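PDB 5JOZ: Non-reducing end alpha-L-arabinofuranosidase BoGH43B from Bacteroides ovatus, which removes terminal non-reducing alpha-L-arabinofuranosyl residues from xyloglucan side chains during xyloglucan breakdown, as a glycoside hydrolase of family 43. Local coordinates for residues V41-I53 and Y295-E307. Numbering follows the deposited sequence.
Sequences VYHSKDLVHWKLI and YLFPNLPSHVWME
Trp305 lies flat between Lys51 on one face and His303 ND1, two residues earlier in the chain, toward the rim of the other. Lys51 CB sits 3.6 Å from the centroid of the five-membered ring, in a CH-pi contact. At the indole edge, NE1 gives a weak, bent hydrogen bond to His49 O (3.1 Å). The six-membered ring meets the His43 ring obliquely, with planes 46° apart. His43 also stacks on Tyr27, and its NE2 is hydrogen-bonded to Asp25. Lys45 lays CD over the centre of the His303 face, while its NZ forms a salt bridge with the same Asp25. The His49 ring has Val304 CA over one face and Val48 CG1 over the other. Asp46 OD2 lies at its edge, in the ring plane. The same oxygen faces the edge of Phe297.

Asp46 ties the two segments together. With chi1 at 59°, the carboxylate folds back over its own backbone and OD1 accepts from Val48 N and His49 N, an Asx turn and Asx motif. OD2 accepts from His49 ND1 on its syn side (2.9 Å) and from His303 N on its anti side (2.8 Å), from opposite faces of the carboxylate plane. An alanine here would probably leave these four N-H donors without their acceptor and the His49 ring free to turn.

Water 1 links Lys45 N, His49 O and His303 O. Val48 CG2 packs on Phe297 CE1 and Pro298 CD, and Leu47 CG on Leu300 CD1. The contact fastens the chain after strand 294-296 to the turn between strands 40-44 and 51-55, in a blade of the GH43 beta-propeller. Four donors around one buried carboxylate would probably stabilise its negative charge.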
loop_
_atom_site.group_PDB
_atom_site.type_symbol
_atom_site.label_atom_id
_atom_site.label_comp_id
_atom_site.label_asym_id
_atom_site.label_seq_id
_atom_site.Cartn_x
_atom_site.Cartn_y
_atom_site.Cartn_z
ATOM N N VAL A 41 2.978 5.285 7.635
ATOM C CA VAL A 41 2.209 6.164 8.505
ATOM C C VAL A 41 2.109 7.524 7.832
ATOM O O VAL A 41 3.115 8.215 7.702
ATOM C CB VAL A 41 2.913 6.386 9.859
ATOM C CG1 VAL A 41 2.115 7.356 10.724
ATOM C CG2 VAL A 41 3.133 5.069 10.580
ATOM N N TYR A 42 0.894 7.909 7.439
ATOM C CA TYR A 42 0.619 9.235 6.885
ATOM C C TYR A 42 0.054 10.164 7.977
ATOM O O TYR A 42 -0.586 9.702 8.910
ATOM C CB TYR A 42 -0.378 9.128 5.727
ATOM C CG TYR A 42 0.053 8.211 4.594
ATOM C CD1 TYR A 42 0.830 8.688 3.520
ATOM C CD2 TYR A 42 -0.321 6.871 4.586
ATOM C CE1 TYR A 42 1.206 7.846 2.477
ATOM C CE2 TYR A 42 0.056 6.018 3.555
ATOM C CZ TYR A 42 0.818 6.506 2.499
ATOM O OH TYR A 42 1.193 5.632 1.488
ATOM N N HIS A 43 0.288 11.468 7.828
ATOM C CA HIS A 43 -0.117 12.484 8.791
ATOM C C HIS A 43 -0.959 13.541 8.073
ATOM O O HIS A 43 -0.621 13.939 6.972
ATOM C CB HIS A 43 1.131 13.106 9.411
ATOM C CG HIS A 43 0.863 14.229 10.365
ATOM N ND1 HIS A 43 1.763 15.251 10.571
ATOM C CD2 HIS A 43 -0.188 14.486 11.178
ATOM C CE1 HIS A 43 1.273 16.097 11.455
ATOM N NE2 HIS A 43 0.092 15.654 11.844
ATOM N N SER A 44 -2.067 13.960 8.687
ATOM C CA SER A 44 -2.874 15.078 8.179
ATOM C C SER A 44 -3.406 15.948 9.325
ATOM O O SER A 44 -3.474 15.497 10.468
ATOM C CB SER A 44 -4.032 14.540 7.329
ATOM O OG SER A 44 -4.804 15.571 6.719
ATOM N N LYS A 45 -3.745 17.197 9.004
ATOM C CA LYS A 45 -4.528 18.087 9.881
ATOM C C LYS A 45 -5.948 18.399 9.368
ATOM O O LYS A 45 -6.740 19.007 10.092
ATOM C CB LYS A 45 -3.761 19.395 10.123
ATOM C CG LYS A 45 -2.393 19.147 10.744
ATOM C CD LYS A 45 -1.748 20.393 11.321
ATOM C CE LYS A 45 -0.638 20.025 12.302
ATOM N NZ LYS A 45 -1.162 19.795 13.673
ATOM N N ASP A 46 -6.279 17.970 8.152
ATOM C CA ASP A 46 -7.597 18.250 7.555
ATOM C C ASP A 46 -8.313 17.034 6.936
ATOM O O ASP A 46 -9.330 17.207 6.256
ATOM C CB ASP A 46 -7.466 19.383 6.523
ATOM C CG ASP A 46 -6.480 19.064 5.378
ATOM O OD1 ASP A 46 -6.164 17.884 5.108
ATOM O OD2 ASP A 46 -6.021 20.027 4.731
ATOM N N LEU A 47 -7.792 15.824 7.179
ATOM C CA LEU A 47 -8.261 14.544 6.563
ATOM C C LEU A 47 -8.074 14.401 5.050
ATOM O O LEU A 47 -8.310 13.315 4.510
ATOM C CB LEU A 47 -9.721 14.218 6.916
ATOM C CG LEU A 47 -10.065 13.889 8.363
ATOM C CD1 LEU A 47 -11.556 13.647 8.461
ATOM C CD2 LEU A 47 -9.315 12.668 8.854
ATOM N N VAL A 48 -7.623 15.464 4.380
ATOM C CA VAL A 48 -7.599 15.535 2.928
ATOM C C VAL A 48 -6.171 15.501 2.392
ATOM O O VAL A 48 -5.883 14.751 1.465
ATOM C CB VAL A 48 -8.337 16.797 2.435
ATOM C CG1 VAL A 48 -8.130 17.020 0.936
ATOM C CG2 VAL A 48 -9.825 16.673 2.743
ATOM N N HIS A 49 -5.300 16.332 2.959
ATOM C CA HIS A 49 -3.918 16.430 2.539
ATOM C C HIS A 49 -3.034 15.614 3.481
ATOM O O HIS A 49 -2.955 15.875 4.683
ATOM C CB HIS A 49 -3.504 17.891 2.508
ATOM C CG HIS A 49 -4.312 18.712 1.551
ATOM N ND1 HIS A 49 -5.311 19.568 1.962
ATOM C CD2 HIS A 49 -4.287 18.784 0.199
ATOM C CE1 HIS A 49 -5.860 20.140 0.905
ATOM N NE2 HIS A 49 -5.258 19.679 -0.178
ATOM N N TRP A 50 -2.373 14.619 2.910
ATOM C CA TRP A 50 -1.621 13.632 3.666
ATOM C C TRP A 50 -0.144 13.704 3.322
ATOM O O TRP A 50 0.220 13.940 2.171
ATOM C CB TRP A 50 -2.194 12.239 3.394
ATOM C CG TRP A 50 -3.593 12.099 3.956
ATOM C CD1 TRP A 50 -4.760 12.389 3.323
ATOM C CD2 TRP A 50 -3.945 11.673 5.273
ATOM N NE1 TRP A 50 -5.827 12.160 4.162
ATOM C CE2 TRP A 50 -5.351 11.724 5.368
ATOM C CE3 TRP A 50 -3.206 11.247 6.385
ATOM C CZ2 TRP A 50 -6.035 11.363 6.528
ATOM C CZ3 TRP A 50 -3.887 10.875 7.543
ATOM C CH2 TRP A 50 -5.286 10.939 7.605
ATOM N N LYS A 51 0.690 13.519 4.341
ATOM C CA LYS A 51 2.137 13.504 4.205
ATOM C C LYS A 51 2.671 12.242 4.850
ATOM O O LYS A 51 2.288 11.912 5.983
ATOM C CB LYS A 51 2.751 14.728 4.902
ATOM C CG LYS A 51 4.276 14.799 4.848
ATOM C CD LYS A 51 4.811 16.151 5.305
ATOM C CE LYS A 51 5.964 16.645 4.433
ATOM N NZ LYS A 51 7.260 16.023 4.803
ATOM N N LEU A 52 3.585 11.569 4.145
ATOM C CA LEU A 52 4.218 10.356 4.650
ATOM C C LEU A 52 5.259 10.784 5.672
ATOM O O LEU A 52 6.086 11.647 5.372
ATOM C CB LEU A 52 4.870 9.602 3.491
ATOM C CG LEU A 52 5.580 8.279 3.755
ATOM C CD1 LEU A 52 4.623 7.246 4.338
ATOM C CD2 LEU A 52 6.200 7.780 2.462
ATOM N N ILE A 53 5.202 10.218 6.881
ATOM C CA ILE A 53 6.156 10.568 7.959
ATOM C C ILE A 53 7.023 9.416 8.480
ATOM O O ILE A 53 8.023 9.653 9.160
ATOM C CB ILE A 53 5.453 11.242 9.169
ATOM C CG1 ILE A 53 4.401 10.325 9.813
ATOM C CG2 ILE A 53 4.818 12.571 8.757
ATOM C CD1 ILE A 53 4.107 10.711 11.246
ATOM N N TYR A 295 -16.689 16.049 -2.331
ATOM C CA TYR A 295 -17.536 16.358 -1.169
ATOM C C TYR A 295 -17.156 17.729 -0.664
ATOM O O TYR A 295 -16.046 18.199 -0.892
ATOM C CB TYR A 295 -17.310 15.377 0.010
ATOM C CG TYR A 295 -17.927 14.020 -0.109
ATOM C CD1 TYR A 295 -19.280 13.829 0.124
ATOM C CD2 TYR A 295 -17.149 12.909 -0.409
ATOM C CE1 TYR A 295 -19.859 12.572 0.026
ATOM C CE2 TYR A 295 -17.713 11.641 -0.518
ATOM C CZ TYR A 295 -19.063 11.473 -0.299
ATOM O OH TYR A 295 -19.610 10.213 -0.403
ATOM N N LEU A 296 -18.073 18.323 0.083
ATOM C CA LEU A 296 -17.773 19.462 0.917
ATOM C C LEU A 296 -16.664 19.079 1.925
ATOM O O LEU A 296 -16.611 17.941 2.439
ATOM C CB LEU A 296 -19.030 19.927 1.668
ATOM C CG LEU A 296 -20.206 20.482 0.843
ATOM C CD1 LEU A 296 -21.481 20.510 1.684
ATOM C CD2 LEU A 296 -19.896 21.868 0.293
ATOM N N PHE A 297 -15.807 20.059 2.203
ATOM C CA PHE A 297 -14.604 19.882 3.006
ATOM C C PHE A 297 -14.998 19.573 4.454
ATOM O O PHE A 297 -16.019 20.074 4.929
ATOM C CB PHE A 297 -13.767 21.171 2.943
ATOM C CG PHE A 297 -12.292 20.966 3.131
ATOM C CD1 PHE A 297 -11.503 20.508 2.074
ATOM C CD2 PHE A 297 -11.683 21.261 4.344
ATOM C CE1 PHE A 297 -10.147 20.320 2.235
ATOM C CE2 PHE A 297 -10.323 21.077 4.514
ATOM C CZ PHE A 297 -9.552 20.611 3.458
ATOM N N PRO A 298 -14.216 18.730 5.160
ATOM C CA PRO A 298 -14.431 18.554 6.604
ATOM C C PRO A 298 -14.426 19.869 7.379
ATOM O O PRO A 298 -13.864 20.848 6.908
ATOM C CB PRO A 298 -13.236 17.698 7.021
ATOM C CG PRO A 298 -12.945 16.880 5.826
ATOM C CD PRO A 298 -13.190 17.800 4.659
ATOM N N ASN A 299 -15.032 19.885 8.561
ATOM C CA ASN A 299 -14.997 21.074 9.399
ATOM C C ASN A 299 -13.662 21.171 10.148
ATOM O O ASN A 299 -13.587 20.993 11.351
ATOM C CB ASN A 299 -16.185 21.098 10.358
ATOM C CG ASN A 299 -16.423 22.483 10.945
ATOM O OD1 ASN A 299 -15.817 23.472 10.519
ATOM N ND2 ASN A 299 -17.297 22.558 11.932
ATOM N N LEU A 300 -12.613 21.475 9.391
ATOM C CA LEU A 300 -11.237 21.518 9.860
ATOM C C LEU A 300 -10.538 22.559 8.996
ATOM O O LEU A 300 -10.904 22.711 7.821
ATOM C CB LEU A 300 -10.538 20.168 9.643
ATOM C CG LEU A 300 -10.991 18.947 10.442
ATOM C CD1 LEU A 300 -10.438 17.663 9.839
ATOM C CD2 LEU A 300 -10.574 19.083 11.899
ATOM N N PRO A 301 -9.531 23.267 9.547
ATOM C CA PRO A 301 -8.811 24.194 8.671
ATOM C C PRO A 301 -7.935 23.465 7.636
ATOM O O PRO A 301 -7.213 22.527 7.966
ATOM C CB PRO A 301 -7.964 25.041 9.637
ATOM C CG PRO A 301 -8.437 24.699 11.017
ATOM C CD PRO A 301 -9.048 23.335 10.941
ATOM N N SER A 302 -8.039 23.902 6.386
ATOM C CA SER A 302 -7.221 23.394 5.303
ATOM C C SER A 302 -5.736 23.548 5.657
ATOM O O SER A 302 -5.328 24.598 6.152
ATOM C CB SER A 302 -7.554 24.154 4.014
ATOM O OG SER A 302 -6.751 23.727 2.938
ATOM N N HIS A 303 -4.955 22.491 5.421
ATOM C CA HIS A 303 -3.520 22.480 5.712
ATOM C C HIS A 303 -2.783 21.670 4.628
ATOM O O HIS A 303 -2.552 20.462 4.763
ATOM C CB HIS A 303 -3.276 21.924 7.124
ATOM C CG HIS A 303 -1.889 22.162 7.631
ATOM N ND1 HIS A 303 -0.812 21.384 7.259
ATOM C CD2 HIS A 303 -1.397 23.109 8.464
ATOM C CE1 HIS A 303 0.280 21.839 7.847
ATOM N NE2 HIS A 303 -0.047 22.888 8.579
ATOM N N VAL A 304 -2.459 22.342 3.524
ATOM C CA VAL A 304 -1.734 21.718 2.410
ATOM C C VAL A 304 -0.259 21.573 2.798
ATOM O O VAL A 304 0.314 22.493 3.376
ATOM C CB VAL A 304 -1.898 22.512 1.078
ATOM C CG1 VAL A 304 -1.156 23.851 1.109
ATOM C CG2 VAL A 304 -1.421 21.688 -0.115
ATOM N N TRP A 305 0.337 20.415 2.499
ATOM C CA TRP A 305 1.769 20.172 2.776
ATOM C C TRP A 305 2.660 20.684 1.627
ATOM O O TRP A 305 2.207 20.820 0.480
ATOM C CB TRP A 305 2.034 18.685 3.029
ATOM C CG TRP A 305 1.307 18.140 4.214
ATOM C CD1 TRP A 305 0.232 17.301 4.201
ATOM C CD2 TRP A 305 1.590 18.411 5.597
ATOM N NE1 TRP A 305 -0.172 17.027 5.488
ATOM C CE2 TRP A 305 0.640 17.696 6.363
ATOM C CE3 TRP A 305 2.550 19.194 6.261
ATOM C CZ2 TRP A 305 0.627 17.731 7.763
ATOM C CZ3 TRP A 305 2.543 19.225 7.664
ATOM C CH2 TRP A 305 1.582 18.504 8.395
ATOM N N MET A 306 3.924 20.960 1.955
ATOM C CA MET A 306 4.915 21.422 0.968
ATOM C C MET A 306 5.114 20.323 -0.080
ATOM O O MET A 306 5.424 19.180 0.279
ATOM C CB MET A 306 6.261 21.773 1.643
ATOM C CG MET A 306 6.886 23.089 1.185
ATOM S SD MET A 306 5.904 24.569 1.548
ATOM C CE MET A 306 5.602 24.396 3.307
ATOM N N GLU A 307 4.893 20.662 -1.352
ATOM C CA GLU A 307 4.965 19.692 -2.455
ATOM C C GLU A 307 6.342 19.021 -2.525
ATOM O O GLU A 307 7.380 19.694 -2.423
ATOM C CB GLU A 307 4.651 20.366 -3.799
HETATM O O HOH W 1 -3.471 18.372 6.342
#